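Local coordinates for glycosyltransferase Gtf1 (Streptococcus pneumoniae, PDB 4PQG), which belongs to the GT-B clan of glycosyltransferases, with two parallel-sheet domains and an extended antiparallel beta-sheet inserted in the first, and is modelled with uridine-5'-diphosphate, at residues R172-E177 and P181-L186; K147-F150 and Y155-E158; I264-Y269 and Q295-K300. All blocks are in the same frame, centred on the assembly; numbering follows the deposited sequence.

Contact 1: R172-E177 and P181-L186; sequences RTFYNE and PVYDIL
The Phe174 ring lies beside Tyr183 with its plane only 11° from that of the tyrosine, a nearly parallel but strongly offset pair, centroids 5.2 Å apart, with little ring-on-ring overlap. What reaches over the phenylalanine face is the phenol oxygen: Tyr183 OH sits 3.4 Å from Phe174 CD2, toward the rim of the ring. Tyr183 comes alongside because its CG stands between its own backbone N and carbonyl carbon (chi1 70°), and its hydroxyl, held over an apolar face, is hydrogen-bonded to the carbonyl oxygen of Tyr74. Ile185 CD1 adds an oblique contact, 3.9 Å from Phe174 CE2. These residues share one side of an antiparallel hairpin in the extended beta-sheet domain of the GtfA family. Its regular pairs Arg172-Ile185 and Thr173-Asp184 give way to a classic beta bulge, in which Phe174 is set against the two residues Val182 and Tyr183. Phe174 is gripped on both backbone polar atoms there, its N donating to Tyr183 O and its O accepting from Val182 N in an almost straight bond of 2.8 Å. On the other side of the sheet Thr173 and Asp184 run side by side. The hydroxyl of Thr173 donates to the aspartate, OG1 to OD1 2.7 Å, arriving on the anti side and 30° out of the carboxylate plane, while Asp184 OD2 forms a salt bridge with Lys198. The methyl branch of Thr173 packs on the proline, CG2 3.6 Å from Pro181 CB, while staying close to the aspartate oxygen, and also lies over a face of the Tyr175 ring. Past the bulge, the side chain of Asn176 is nearly perpendicular to that of Val182; its OD1, 3.1 Å from Val182 CG2, takes its hydrogen bond from the backbone N of Asp79.

Contact 2: K147-F150 and Y155-E158; sequences KDYF and YCSE
Tyr149 reaches along the hairpin to Glu158, and its hydroxyl donates to the carboxylate, OH to OE1 2.5 Å. Glu158 OE1 lies at the edge of the Tyr149 ring, near its plane, yet the hydroxyl meets the carboxylate from 51° above its plane, the ring and carboxylate planes being 80° apart. Glu158 OE1 also takes a hydrogen from a water that accepts from Lys147 NZ, and Glu158 OE2 is bridged to Arg172. On the opposite side of the strands Ser157 OG donates to Asp148 OD1 at 2.6 Å, again from above the carboxylate plane; Asp148 OD2 forms salt bridges with Arg146 and Arg154. Along the backbone Lys147 and Glu158 exchange N-H...O bonds in both directions, Tyr149 N donates to Cys156 O, and Tyr149 O accepts from Tyr155 N. Tyr155 CG stands between its backbone N and carbonyl carbon (chi1 64°), which sets its ring face against Tyr149 O and Tyr149 CB, the latter in a CH-pi contact. A second water joins Tyr155 OH to Phe150 O, which also accepts from Thr85 OG1. Within the extended antiparallel sheet, strand 133-140 bonds to the outer edge of 147-150 and strand 166-175 to that of 155-158.

Contact 3: I264-Y269 and Q295-K300; sequences ILWNNY and QEQFAK
Ile264 points its CD1 methyl at the amide of Gln297, coming within 3.5 Å of CD, with the two side chains nearly perpendicular to each other. The isoleucine extends toward the helix because CG1 lies opposite its backbone N across the CA-CB bond (chi1 -173°). Gln297, extended beyond CG, carries its aliphatic part past the same methyl, CG lying 3.7 Å from Ile264 CD1. Trp266 and Gln297 run antiparallel, one alongside the other, and the indole and amide planes are turned 80° apart. It is the outer rim of the six-membered ring that approaches: CZ3 comes 3.8 Å from Gln297 OE1, which lies near the ring plane at its edge. The neighbouring CH2 meets the glutamine methylene, 3.9 Å from Gln297 CB. Ile264 CG2 in turn lies over one indole face, toward the rim, so the isoleucine touches both the tryptophan beside it and the glutamine across from it. Phe298 meets the six-membered ring obliquely, centroids 5.9 Å apart and planes at 39°, while Phe274 sets edge-to-face contacts with both of these aromatic residues. The contact joins the loop that follows strand 244-248 to helix 288-301, in the domain of the seven-stranded parallel sheet. Further along the loop, Asn267 OD1 accepts from Tyr269 N (2.9 Å), an Asx turn that shapes the chain just before helix 271-275. No hydrogen bond passes between 264-269 and 295-300; the polar end of Gln297 is engaged by His253, whose NE2 is bonded to OE1. The contact itself therefore rests on van der Waals packing of the Ile264 methyl and the indole edge against the methylenes and amide of the buried Gln297, whose oxygen finds its hydrogen bond outside the two segments.

From the N terminus, contact 2 comes first and closes the short turn between strands 143-150 and 154-163; contact 1 then closes the next but one hairpin turn, between strands 166-175 and 181-188. They are in series, neither nested nor crossed, and lie side by side in the ten-stranded antiparallel sheet, centres 9 Å apart. Strands 154-163 and 166-175 join them through Thr173 N to Ser157 O and the Arg172-Glu158 salt bridge. Contact 3 follows later and spans a longer excursion of 25 residues that includes helix 271-275 and strand 282-285, in the domain of the seven-stranded parallel sheet, its centre about 42 Å from that of contact 1 and about 43 Å from that of contact 2.

Contact 1: R172-E177 and P181-L186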
ATOM      1  N   ARG A 172      15.718 -20.843   5.863  1.00 17.35           N
ATOM      2  CA  ARG A 172      14.767 -20.173   6.747  1.00 18.81           C
ATOM      3  C   ARG A 172      13.863 -21.227   7.344  1.00 18.04           C
ATOM      4  O   ARG A 172      13.342 -22.064   6.614  1.00 18.46           O
ATOM      5  CB  ARG A 172      13.878 -19.225   5.956  1.00 19.19           C
ATOM      6  CG  ARG A 172      14.555 -17.985   5.479  1.00 20.62           C
ATOM      7  CD  ARG A 172      13.519 -16.881   5.389  1.00 20.94           C
ATOM      8  NE  ARG A 172      14.135 -15.678   4.855  1.00 20.41           N
ATOM      9  CZ  ARG A 172      14.108 -15.304   3.579  1.00 21.68           C
ATOM     10  NH1 ARG A 172      13.492 -16.034   2.658  1.00 21.33           N
ATOM     11  NH2 ARG A 172      14.707 -14.173   3.224  1.00 22.85           N
ATOM     12  N   THR A 173      13.646 -21.178   8.651  1.00 17.23           N
ATOM     13  CA  THR A 173      12.771 -22.156   9.305  1.00 16.54           C
ATOM     14  C   THR A 173      11.664 -21.393  10.027  1.00 16.30           C
ATOM     15  O   THR A 173      11.935 -20.370  10.648  1.00 15.85           O
ATOM     16  CB  THR A 173      13.556 -23.053  10.299  1.00 16.70           C
ATOM     17  OG1 THR A 173      14.473 -23.884   9.584  1.00 17.52           O
ATOM     18  CG2 THR A 173      12.614 -23.956  11.122  1.00 16.63           C
ATOM     19  N   PHE A 174      10.437 -21.891   9.924  1.00 15.98           N
ATOM     20  CA  PHE A 174       9.287 -21.324  10.638  1.00 16.21           C
ATOM     21  C   PHE A 174       8.826 -22.273  11.738  1.00 16.01           C
ATOM     22  O   PHE A 174       8.803 -23.500  11.540  1.00 16.52           O
ATOM     23  CB  PHE A 174       8.151 -20.952   9.665  1.00 15.47           C
ATOM     24  CG  PHE A 174       8.449 -19.710   8.859  1.00 16.46           C
ATOM     25  CD1 PHE A 174       7.968 -18.468   9.268  1.00 16.87           C
ATOM     26  CD2 PHE A 174       9.261 -19.769   7.727  1.00 17.02           C
ATOM     27  CE1 PHE A 174       8.278 -17.315   8.559  1.00 17.32           C
ATOM     28  CE2 PHE A 174       9.565 -18.623   7.006  1.00 17.35           C
ATOM     29  CZ  PHE A 174       9.074 -17.388   7.426  1.00 17.22           C
ATOM     30  N   TYR A 175       8.456 -21.696  12.879  1.00 16.64           N
ATOM     31  CA  TYR A 175       8.152 -22.451  14.097  1.00 17.75           C
ATOM     32  C   TYR A 175       6.691 -22.372  14.524  1.00 18.49           C
ATOM     33  O   TYR A 175       5.950 -21.428  14.148  1.00 17.33           O
ATOM     34  CB  TYR A 175       9.011 -21.952  15.265  1.00 19.24           C
ATOM     35  CG  TYR A 175      10.483 -22.073  14.995  1.00 21.18           C
ATOM     36  CD1 TYR A 175      11.155 -23.261  15.256  1.00 21.01           C
ATOM     37  CD2 TYR A 175      11.205 -20.986  14.482  1.00 22.66           C
ATOM     38  CE1 TYR A 175      12.503 -23.390  14.993  1.00 22.66           C
ATOM     39  CE2 TYR A 175      12.560 -21.092  14.221  1.00 24.44           C
ATOM     40  CZ  TYR A 175      13.199 -22.305  14.471  1.00 25.89           C
ATOM     41  OH  TYR A 175      14.543 -22.432  14.209  1.00 28.50           O
ATOM     42  N   ASN A 176       6.296 -23.375  15.315  1.00 17.90           N
ATOM     43  CA  ASN A 176       5.071 -23.309  16.109  1.00 18.43           C
ATOM     44  C   ASN A 176       5.343 -22.656  17.465  1.00 18.46           C
ATOM     45  O   ASN A 176       6.501 -22.449  17.839  1.00 17.74           O
ATOM     46  CB  ASN A 176       4.489 -24.721  16.316  1.00 18.34           C
ATOM     47  CG  ASN A 176       3.700 -25.217  15.118  1.00 18.91           C
ATOM     48  OD1 ASN A 176       3.207 -24.440  14.299  1.00 18.44           O
ATOM     49  ND2 ASN A 176       3.571 -26.529  15.012  1.00 20.97           N
ATOM     50  N   GLU A 177       4.277 -22.351  18.211  1.00 19.54           N
ATOM     51  CA  GLU A 177       4.406 -21.756  19.551  1.00 22.84           C
ATOM     52  C   GLU A 177       5.355 -22.490  20.493  1.00 23.55           C
ATOM     53  O   GLU A 177       6.116 -21.850  21.228  1.00 24.01           O
ATOM     54  CB  GLU A 177       3.046 -21.645  20.236  1.00 24.48           C
ATOM     55  CG  GLU A 177       2.144 -20.586  19.644  1.00 26.26           C
ATOM     56  CD  GLU A 177       0.887 -20.392  20.473  1.00 29.85           C
ATOM     57  OE1 GLU A 177       0.460 -21.338  21.174  1.00 31.37           O
ATOM     58  OE2 GLU A 177       0.326 -19.285  20.431  1.00 29.81           O
ATOM     59  N   PRO A 181       9.895 -26.787  14.831  1.00 21.47           N
ATOM     60  CA  PRO A 181       9.839 -26.287  13.458  1.00 20.18           C
ATOM     61  C   PRO A 181       8.699 -26.911  12.703  1.00 19.15           C
ATOM     62  O   PRO A 181       8.388 -28.075  12.931  1.00 19.65           O
ATOM     63  CB  PRO A 181      11.168 -26.765  12.851  1.00 20.69           C
ATOM     64  CG  PRO A 181      11.556 -27.953  13.673  1.00 22.53           C
ATOM     65  CD  PRO A 181      11.121 -27.583  15.075  1.00 22.87           C
ATOM     66  N   VAL A 182       8.065 -26.137  11.829  1.00 17.51           N
ATOM     67  CA  VAL A 182       7.013 -26.632  10.966  1.00 17.02           C
ATOM     68  C   VAL A 182       7.584 -26.939   9.588  1.00 17.14           C
ATOM     69  O   VAL A 182       7.309 -27.998   9.017  1.00 17.28           O
ATOM     70  CB  VAL A 182       5.861 -25.627  10.800  1.00 17.00           C
ATOM     71  CG1 VAL A 182       4.819 -26.153   9.811  1.00 17.38           C
ATOM     72  CG2 VAL A 182       5.223 -25.345  12.150  1.00 17.44           C
ATOM     73  N   TYR A 183       8.366 -26.012   9.038  1.00 15.94           N
ATOM     74  CA  TYR A 183       8.924 -26.233   7.709  1.00 15.04           C
ATOM     75  C   TYR A 183      10.195 -25.421   7.516  1.00 14.48           C
ATOM     76  O   TYR A 183      10.406 -24.433   8.224  1.00 14.47           O
ATOM     77  CB  TYR A 183       7.886 -25.919   6.624  1.00 14.68           C
ATOM     78  CG  TYR A 183       7.516 -24.450   6.444  1.00 14.87           C
ATOM     79  CD1 TYR A 183       8.128 -23.666   5.454  1.00 15.06           C
ATOM     80  CD2 TYR A 183       6.554 -23.851   7.254  1.00 15.35           C
ATOM     81  CE1 TYR A 183       7.759 -22.324   5.265  1.00 15.48           C
ATOM     82  CE2 TYR A 183       6.192 -22.511   7.094  1.00 15.64           C
ATOM     83  CZ  TYR A 183       6.791 -21.758   6.093  1.00 15.92           C
ATOM     84  OH  TYR A 183       6.425 -20.436   5.924  1.00 16.31           O
ATOM     85  N   ASP A 184      11.032 -25.852   6.573  1.00 14.19           N
ATOM     86  CA  ASP A 184      12.283 -25.158   6.234  1.00 14.88           C
ATOM     87  C   ASP A 184      12.189 -24.684   4.795  1.00 15.39           C
ATOM     88  O   ASP A 184      11.610 -25.368   3.957  1.00 15.24           O
ATOM     89  CB  ASP A 184      13.509 -26.082   6.375  1.00 15.29           C
ATOM     90  CG  ASP A 184      13.527 -26.846   7.692  1.00 15.88           C
ATOM     91  OD1 ASP A 184      13.406 -26.184   8.761  1.00 16.20           O
ATOM     92  OD2 ASP A 184      13.670 -28.107   7.661  1.00 15.29           O
ATOM     93  N   ILE A 185      12.764 -23.527   4.497  1.00 15.03           N
ATOM     94  CA  ILE A 185      12.855 -23.111   3.111  1.00 15.77           C
ATOM     95  C   ILE A 185      14.326 -23.132   2.785  1.00 15.82           C
ATOM     96  O   ILE A 185      15.112 -22.472   3.462  1.00 16.78           O
ATOM     97  CB  ILE A 185      12.281 -21.699   2.850  1.00 15.71           C
ATOM     98  CG1 ILE A 185      10.882 -21.547   3.482  1.00 15.36           C
ATOM     99  CG2 ILE A 185      12.291 -21.407   1.341  1.00 15.81           C
ATOM    100  CD1 ILE A 185      10.365 -20.102   3.514  1.00 16.69           C
ATOM    101  N   LEU A 186      14.698 -23.913   1.782  1.00 16.01           N
ATOM    102  CA  LEU A 186      16.082 -23.940   1.336  1.00 17.18           C
ATOM    103  C   LEU A 186      16.235 -22.829   0.311  1.00 18.54           C
ATOM    104  O   LEU A 186      15.493 -22.781  -0.666  1.00 17.82           O
ATOM    105  CB  LEU A 186      16.455 -25.318   0.783  1.00 17.61           C
ATOM    106  CG  LEU A 186      16.269 -26.468   1.786  1.00 18.86           C
ATOM    107  CD1 LEU A 186      16.804 -27.766   1.173  1.00 19.38           C
ATOM    108  CD2 LEU A 186      16.952 -26.180   3.124  1.00 18.36           C
TER

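Contact 2: K147-F150 and Y155-E158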
ATOM      1  N   LYS A 147      19.718 -15.477  12.372  1.00 19.38           N
ATOM      2  CA  LYS A 147      18.810 -14.397  12.724  1.00 19.37           C
ATOM      3  C   LYS A 147      17.485 -14.970  13.178  1.00 19.08           C
ATOM      4  O   LYS A 147      16.885 -15.804  12.477  1.00 18.29           O
ATOM      5  CB  LYS A 147      18.536 -13.477  11.531  1.00 20.23           C
ATOM      6  CG  LYS A 147      19.692 -12.615  11.086  1.00 22.70           C
ATOM      7  CD  LYS A 147      19.212 -11.522  10.136  1.00 23.33           C
ATOM      8  CE  LYS A 147      20.375 -10.932   9.342  1.00 25.12           C
ATOM      9  NZ  LYS A 147      19.945  -9.949   8.292  1.00 26.12           N
ATOM     10  N   ASP A 148      17.012 -14.510  14.334  1.00 18.09           N
ATOM     11  CA  ASP A 148      15.715 -14.915  14.849  1.00 18.07           C
ATOM     12  C   ASP A 148      14.768 -13.725  14.778  1.00 17.84           C
ATOM     13  O   ASP A 148      15.203 -12.581  14.937  1.00 17.26           O
ATOM     14  CB  ASP A 148      15.824 -15.359  16.304  1.00 17.66           C
ATOM     15  CG  ASP A 148      16.513 -16.705  16.478  1.00 18.92           C
ATOM     16  OD1 ASP A 148      16.744 -17.439  15.492  1.00 18.77           O
ATOM     17  OD2 ASP A 148      16.804 -17.034  17.637  1.00 18.25           O
ATOM     18  N   TYR A 149      13.485 -14.018  14.546  1.00 17.21           N
ATOM     19  CA  TYR A 149      12.425 -13.024  14.403  1.00 17.33           C
ATOM     20  C   TYR A 149      11.302 -13.313  15.408  1.00 17.64           C
ATOM     21  O   TYR A 149      10.867 -14.455  15.511  1.00 16.63           O
ATOM     22  CB  TYR A 149      11.893 -13.063  12.972  1.00 16.37           C
ATOM     23  CG  TYR A 149      12.956 -12.668  11.969  1.00 16.55           C
ATOM     24  CD1 TYR A 149      13.138 -11.330  11.611  1.00 16.68           C
ATOM     25  CD2 TYR A 149      13.824 -13.624  11.419  1.00 16.71           C
ATOM     26  CE1 TYR A 149      14.152 -10.957  10.728  1.00 16.61           C
ATOM     27  CE2 TYR A 149      14.828 -13.257  10.527  1.00 16.55           C
ATOM     28  CZ  TYR A 149      14.981 -11.921  10.192  1.00 16.89           C
ATOM     29  OH  TYR A 149      15.949 -11.550   9.297  1.00 16.70           O
ATOM     30  N   PHE A 150      10.823 -12.279  16.113  1.00 18.14           N
ATOM     31  CA  PHE A 150       9.946 -12.449  17.290  1.00 18.68           C
ATOM     32  C   PHE A 150       8.635 -11.661  17.235  1.00 19.90           C
ATOM     33  O   PHE A 150       8.608 -10.500  16.776  1.00 19.80           O
ATOM     34  CB  PHE A 150      10.685 -12.037  18.582  1.00 19.39           C
ATOM     35  CG  PHE A 150      12.027 -12.695  18.766  1.00 19.84           C
ATOM     36  CD1 PHE A 150      12.132 -13.980  19.308  1.00 20.31           C
ATOM     37  CD2 PHE A 150      13.193 -12.023  18.421  1.00 20.12           C
ATOM     38  CE1 PHE A 150      13.372 -14.580  19.487  1.00 19.85           C
ATOM     39  CE2 PHE A 150      14.435 -12.620  18.588  1.00 20.76           C
ATOM     40  CZ  PHE A 150      14.525 -13.901  19.123  1.00 20.48           C
ATOM     41  N   TYR A 155       9.123 -16.788  15.764  1.00 17.34           N
ATOM     42  CA  TYR A 155       8.365 -17.404  14.697  1.00 16.29           C
ATOM     43  C   TYR A 155       9.201 -17.846  13.471  1.00 15.80           C
ATOM     44  O   TYR A 155       8.744 -18.678  12.705  1.00 15.52           O
ATOM     45  CB  TYR A 155       7.196 -16.499  14.270  1.00 16.51           C
ATOM     46  CG  TYR A 155       7.585 -15.147  13.669  1.00 16.83           C
ATOM     47  CD1 TYR A 155       7.876 -15.007  12.299  1.00 16.56           C
ATOM     48  CD2 TYR A 155       7.607 -14.007  14.459  1.00 17.52           C
ATOM     49  CE1 TYR A 155       8.193 -13.765  11.753  1.00 17.07           C
ATOM     50  CE2 TYR A 155       7.932 -12.764  13.930  1.00 17.51           C
ATOM     51  CZ  TYR A 155       8.223 -12.645  12.583  1.00 17.87           C
ATOM     52  OH  TYR A 155       8.523 -11.392  12.105  1.00 18.19           O
ATOM     53  N   CYS A 156      10.404 -17.291  13.310  1.00 15.41           N
ATOM     54  CA  CYS A 156      11.285 -17.603  12.178  1.00 15.12           C
ATOM     55  C   CYS A 156      12.765 -17.514  12.580  1.00 15.29           C
ATOM     56  O   CYS A 156      13.154 -16.625  13.369  1.00 13.99           O
ATOM     57  CB  CYS A 156      10.988 -16.638  11.005  1.00 15.70           C
ATOM     58  SG  CYS A 156      12.093 -16.776   9.578  1.00 17.42           S
ATOM     59  N   SER A 157      13.580 -18.436  12.050  1.00 14.90           N
ATOM     60  CA  SER A 157      15.045 -18.310  12.066  1.00 15.21           C
ATOM     61  C   SER A 157      15.619 -18.353  10.647  1.00 16.32           C
ATOM     62  O   SER A 157      15.133 -19.092   9.788  1.00 16.40           O
ATOM     63  CB  SER A 157      15.713 -19.410  12.884  1.00 15.81           C
ATOM     64  OG  SER A 157      15.444 -19.268  14.257  1.00 17.03           O
ATOM     65  N   GLU A 158      16.636 -17.538  10.418  1.00 15.81           N
ATOM     66  CA  GLU A 158      17.421 -17.571   9.207  1.00 16.63           C
ATOM     67  C   GLU A 158      18.824 -18.038   9.541  1.00 17.08           C
ATOM     68  O   GLU A 158      19.426 -17.568  10.507  1.00 16.89           O
ATOM     69  CB  GLU A 158      17.499 -16.191   8.557  1.00 16.09           C
ATOM     70  CG  GLU A 158      16.195 -15.704   7.956  1.00 16.09           C
ATOM     71  CD  GLU A 158      16.339 -14.337   7.328  1.00 16.44           C
ATOM     72  OE1 GLU A 158      16.950 -13.448   7.955  1.00 16.60           O
ATOM     73  OE2 GLU A 158      15.829 -14.153   6.205  1.00 16.97           O
TER
HETATM   74  O   HOH W   1      18.223 -11.513   6.472  1.00 28.28           O
HETATM   75  O   HOH W   2       9.247  -9.506  13.978  1.00 24.55           O

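Contact 3: I264-Y269 and Q295-K300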
ATOM      1  N   ILE A 264      -3.644  -3.874 -28.419  1.00 24.31           N
ATOM      2  CA  ILE A 264      -3.649  -3.215 -27.124  1.00 22.57           C
ATOM      3  C   ILE A 264      -2.501  -3.739 -26.252  1.00 22.49           C
ATOM      4  O   ILE A 264      -2.205  -4.935 -26.259  1.00 21.59           O
ATOM      5  CB  ILE A 264      -5.000  -3.368 -26.397  1.00 22.77           C
ATOM      6  CG1 ILE A 264      -5.013  -2.511 -25.129  1.00 22.32           C
ATOM      7  CG2 ILE A 264      -5.316  -4.833 -26.112  1.00 23.22           C
ATOM      8  CD1 ILE A 264      -6.390  -2.077 -24.675  1.00 24.25           C
ATOM      9  N   LEU A 265      -1.859  -2.831 -25.521  1.00 20.77           N
ATOM     10  CA  LEU A 265      -0.900  -3.221 -24.509  1.00 20.96           C
ATOM     11  C   LEU A 265      -1.514  -2.917 -23.149  1.00 21.52           C
ATOM     12  O   LEU A 265      -1.737  -1.758 -22.823  1.00 20.60           O
ATOM     13  CB  LEU A 265       0.447  -2.493 -24.694  1.00 19.89           C
ATOM     14  CG  LEU A 265       1.492  -2.588 -23.554  1.00 19.20           C
ATOM     15  CD1 LEU A 265       2.043  -4.010 -23.400  1.00 19.22           C
ATOM     16  CD2 LEU A 265       2.638  -1.611 -23.788  1.00 19.26           C
ATOM     17  N   TRP A 266      -1.806  -3.974 -22.385  1.00 21.89           N
ATOM     18  CA  TRP A 266      -2.303  -3.868 -21.017  1.00 22.37           C
ATOM     19  C   TRP A 266      -1.202  -3.410 -20.096  1.00 22.24           C
ATOM     20  O   TRP A 266      -0.032  -3.594 -20.413  1.00 22.86           O
ATOM     21  CB  TRP A 266      -2.771  -5.242 -20.532  1.00 22.38           C
ATOM     22  CG  TRP A 266      -3.879  -5.888 -21.345  1.00 23.28           C
ATOM     23  CD1 TRP A 266      -3.861  -7.140 -21.961  1.00 23.82           C
ATOM     24  CD2 TRP A 266      -5.215  -5.337 -21.642  1.00 23.41           C
ATOM     25  NE1 TRP A 266      -5.049  -7.385 -22.604  1.00 24.49           N
ATOM     26  CE2 TRP A 266      -5.907  -6.349 -22.444  1.00 23.43           C
ATOM     27  CE3 TRP A 266      -5.879  -4.145 -21.339  1.00 23.50           C
ATOM     28  CZ2 TRP A 266      -7.202  -6.162 -22.909  1.00 24.44           C
ATOM     29  CZ3 TRP A 266      -7.202  -3.979 -21.801  1.00 24.01           C
ATOM     30  CH2 TRP A 266      -7.836  -4.961 -22.570  1.00 24.04           C
ATOM     31  N   ASN A 267      -1.571  -2.815 -18.958  1.00 23.08           N
ATOM     32  CA  ASN A 267      -0.687  -2.642 -17.798  1.00 23.02           C
ATOM     33  C   ASN A 267      -0.183  -4.033 -17.393  1.00 23.05           C
ATOM     34  O   ASN A 267      -0.989  -4.986 -17.309  1.00 21.25           O
ATOM     35  CB  ASN A 267      -1.508  -2.021 -16.658  1.00 24.16           C
ATOM     36  CG  ASN A 267      -0.699  -1.714 -15.390  1.00 26.03           C
ATOM     37  OD1 ASN A 267       0.182  -2.460 -14.978  1.00 25.94           O
ATOM     38  ND2 ASN A 267      -1.068  -0.619 -14.726  1.00 26.41           N
ATOM     39  N   ASN A 268       1.126  -4.160 -17.139  1.00 21.48           N
ATOM     40  CA  ASN A 268       1.695  -5.464 -16.763  1.00 22.49           C
ATOM     41  C   ASN A 268       0.983  -6.132 -15.577  1.00 21.73           C
ATOM     42  O   ASN A 268       0.873  -7.341 -15.534  1.00 22.61           O
ATOM     43  CB  ASN A 268       3.200  -5.368 -16.446  1.00 21.89           C
ATOM     44  CG  ASN A 268       4.045  -4.957 -17.642  1.00 23.16           C
ATOM     45  OD1 ASN A 268       3.621  -5.019 -18.800  1.00 23.30           O
ATOM     46  ND2 ASN A 268       5.266  -4.548 -17.356  1.00 23.08           N
ATOM     47  N   TYR A 269       0.518  -5.346 -14.612  1.00 21.64           N
ATOM     48  CA  TYR A 269      -0.167  -5.921 -13.451  1.00 23.83           C
ATOM     49  C   TYR A 269      -1.544  -6.517 -13.768  1.00 22.84           C
ATOM     50  O   TYR A 269      -2.187  -7.055 -12.873  1.00 21.15           O
ATOM     51  CB  TYR A 269      -0.320  -4.903 -12.320  1.00 27.66           C
ATOM     52  CG  TYR A 269       0.982  -4.327 -11.799  1.00 33.96           C
ATOM     53  CD1 TYR A 269       2.114  -5.131 -11.622  1.00 37.84           C
ATOM     54  CD2 TYR A 269       1.068  -2.982 -11.458  1.00 37.09           C
ATOM     55  CE1 TYR A 269       3.302  -4.594 -11.141  1.00 43.78           C
ATOM     56  CE2 TYR A 269       2.242  -2.436 -10.969  1.00 42.44           C
ATOM     57  CZ  TYR A 269       3.353  -3.242 -10.812  1.00 43.74           C
ATOM     58  OH  TYR A 269       4.516  -2.684 -10.338  1.00 48.81           O
ATOM     59  N   GLN A 295     -14.648  -2.221 -20.651  1.00 25.11           N
ATOM     60  CA  GLN A 295     -15.659  -3.032 -21.347  1.00 26.67           C
ATOM     61  C   GLN A 295     -15.452  -2.994 -22.865  1.00 26.03           C
ATOM     62  O   GLN A 295     -15.366  -4.041 -23.516  1.00 25.96           O
ATOM     63  CB  GLN A 295     -17.089  -2.623 -20.962  1.00 27.82           C
ATOM     64  CG  GLN A 295     -18.109  -3.705 -21.297  1.00 29.56           C
ATOM     65  CD  GLN A 295     -18.051  -4.868 -20.326  1.00 29.50           C
ATOM     66  OE1 GLN A 295     -18.383  -4.709 -19.161  1.00 29.17           O
ATOM     67  NE2 GLN A 295     -17.631  -6.049 -20.805  1.00 30.08           N
ATOM     68  N   GLU A 296     -15.338  -1.786 -23.412  1.00 27.59           N
ATOM     69  CA  GLU A 296     -15.065  -1.585 -24.831  1.00 28.83           C
ATOM     70  C   GLU A 296     -13.812  -2.327 -25.286  1.00 28.33           C
ATOM     71  O   GLU A 296     -13.795  -2.925 -26.368  1.00 27.57           O
ATOM     72  CB  GLU A 296     -14.923  -0.089 -25.163  1.00 32.96           C
ATOM     73  CG  GLU A 296     -16.204   0.722 -24.980  1.00 38.79           C
ATOM     74  CD  GLU A 296     -16.004   2.234 -25.121  1.00 43.67           C
ATOM     75  OE1 GLU A 296     -14.844   2.703 -25.165  1.00 43.53           O
ATOM     76  OE2 GLU A 296     -17.020   2.968 -25.187  1.00 46.86           O
ATOM     77  N   GLN A 297     -12.751  -2.274 -24.481  1.00 25.89           N
ATOM     78  CA  GLN A 297     -11.494  -2.900 -24.895  1.00 25.03           C
ATOM     79  C   GLN A 297     -11.590  -4.419 -24.895  1.00 24.21           C
ATOM     80  O   GLN A 297     -11.026  -5.070 -25.765  1.00 25.75           O
ATOM     81  CB  GLN A 297     -10.315  -2.395 -24.062  1.00 24.24           C
ATOM     82  CG  GLN A 297      -9.948  -0.955 -24.396  1.00 23.43           C
ATOM     83  CD  GLN A 297      -9.122  -0.293 -23.317  1.00 23.49           C
ATOM     84  OE1 GLN A 297      -9.136  -0.702 -22.154  1.00 25.14           O
ATOM     85  NE2 GLN A 297      -8.382   0.727 -23.701  1.00 22.91           N
ATOM     86  N   PHE A 298     -12.315  -4.977 -23.927  1.00 24.88           N
ATOM     87  CA  PHE A 298     -12.570  -6.414 -23.928  1.00 26.33           C
ATOM     88  C   PHE A 298     -13.265  -6.850 -25.220  1.00 27.83           C
ATOM     89  O   PHE A 298     -12.881  -7.851 -25.846  1.00 28.12           O
ATOM     90  CB  PHE A 298     -13.357  -6.835 -22.672  1.00 25.04           C
ATOM     91  CG  PHE A 298     -12.464  -7.211 -21.509  1.00 23.03           C
ATOM     92  CD1 PHE A 298     -11.500  -8.216 -21.652  1.00 23.47           C
ATOM     93  CD2 PHE A 298     -12.565  -6.553 -20.298  1.00 21.53           C
ATOM     94  CE1 PHE A 298     -10.653  -8.556 -20.604  1.00 21.46           C
ATOM     95  CE2 PHE A 298     -11.745  -6.896 -19.245  1.00 21.89           C
ATOM     96  CZ  PHE A 298     -10.783  -7.899 -19.397  1.00 22.02           C
ATOM     97  N   ALA A 299     -14.255  -6.064 -25.637  1.00 29.01           N
ATOM     98  CA  ALA A 299     -15.015  -6.345 -26.857  1.00 29.29           C
ATOM     99  C   ALA A 299     -14.172  -6.157 -28.107  1.00 30.29           C
ATOM    100  O   ALA A 299     -14.272  -6.940 -29.043  1.00 32.03           O
ATOM    101  CB  ALA A 299     -16.267  -5.477 -26.917  1.00 29.06           C
ATOM    102  N   LYS A 300     -13.327  -5.130 -28.115  1.00 30.25           N
ATOM    103  CA  LYS A 300     -12.540  -4.793 -29.302  1.00 30.33           C
ATOM    104  C   LYS A 300     -11.319  -5.703 -29.505  1.00 31.57           C
ATOM    105  O   LYS A 300     -10.965  -6.047 -30.641  1.00 30.88           O
ATOM    106  CB  LYS A 300     -12.109  -3.326 -29.225  1.00 29.78           C
ATOM    107  CG  LYS A 300     -11.661  -2.719 -30.541  1.00 32.47           C
ATOM    108  CD  LYS A 300     -10.825  -1.472 -30.296  1.00 32.24           C
ATOM    109  CE  LYS A 300     -11.046  -0.421 -31.365  1.00 33.96           C
ATOM    110  NZ  LYS A 300     -10.692  -0.936 -32.713  1.00 35.59           N
TER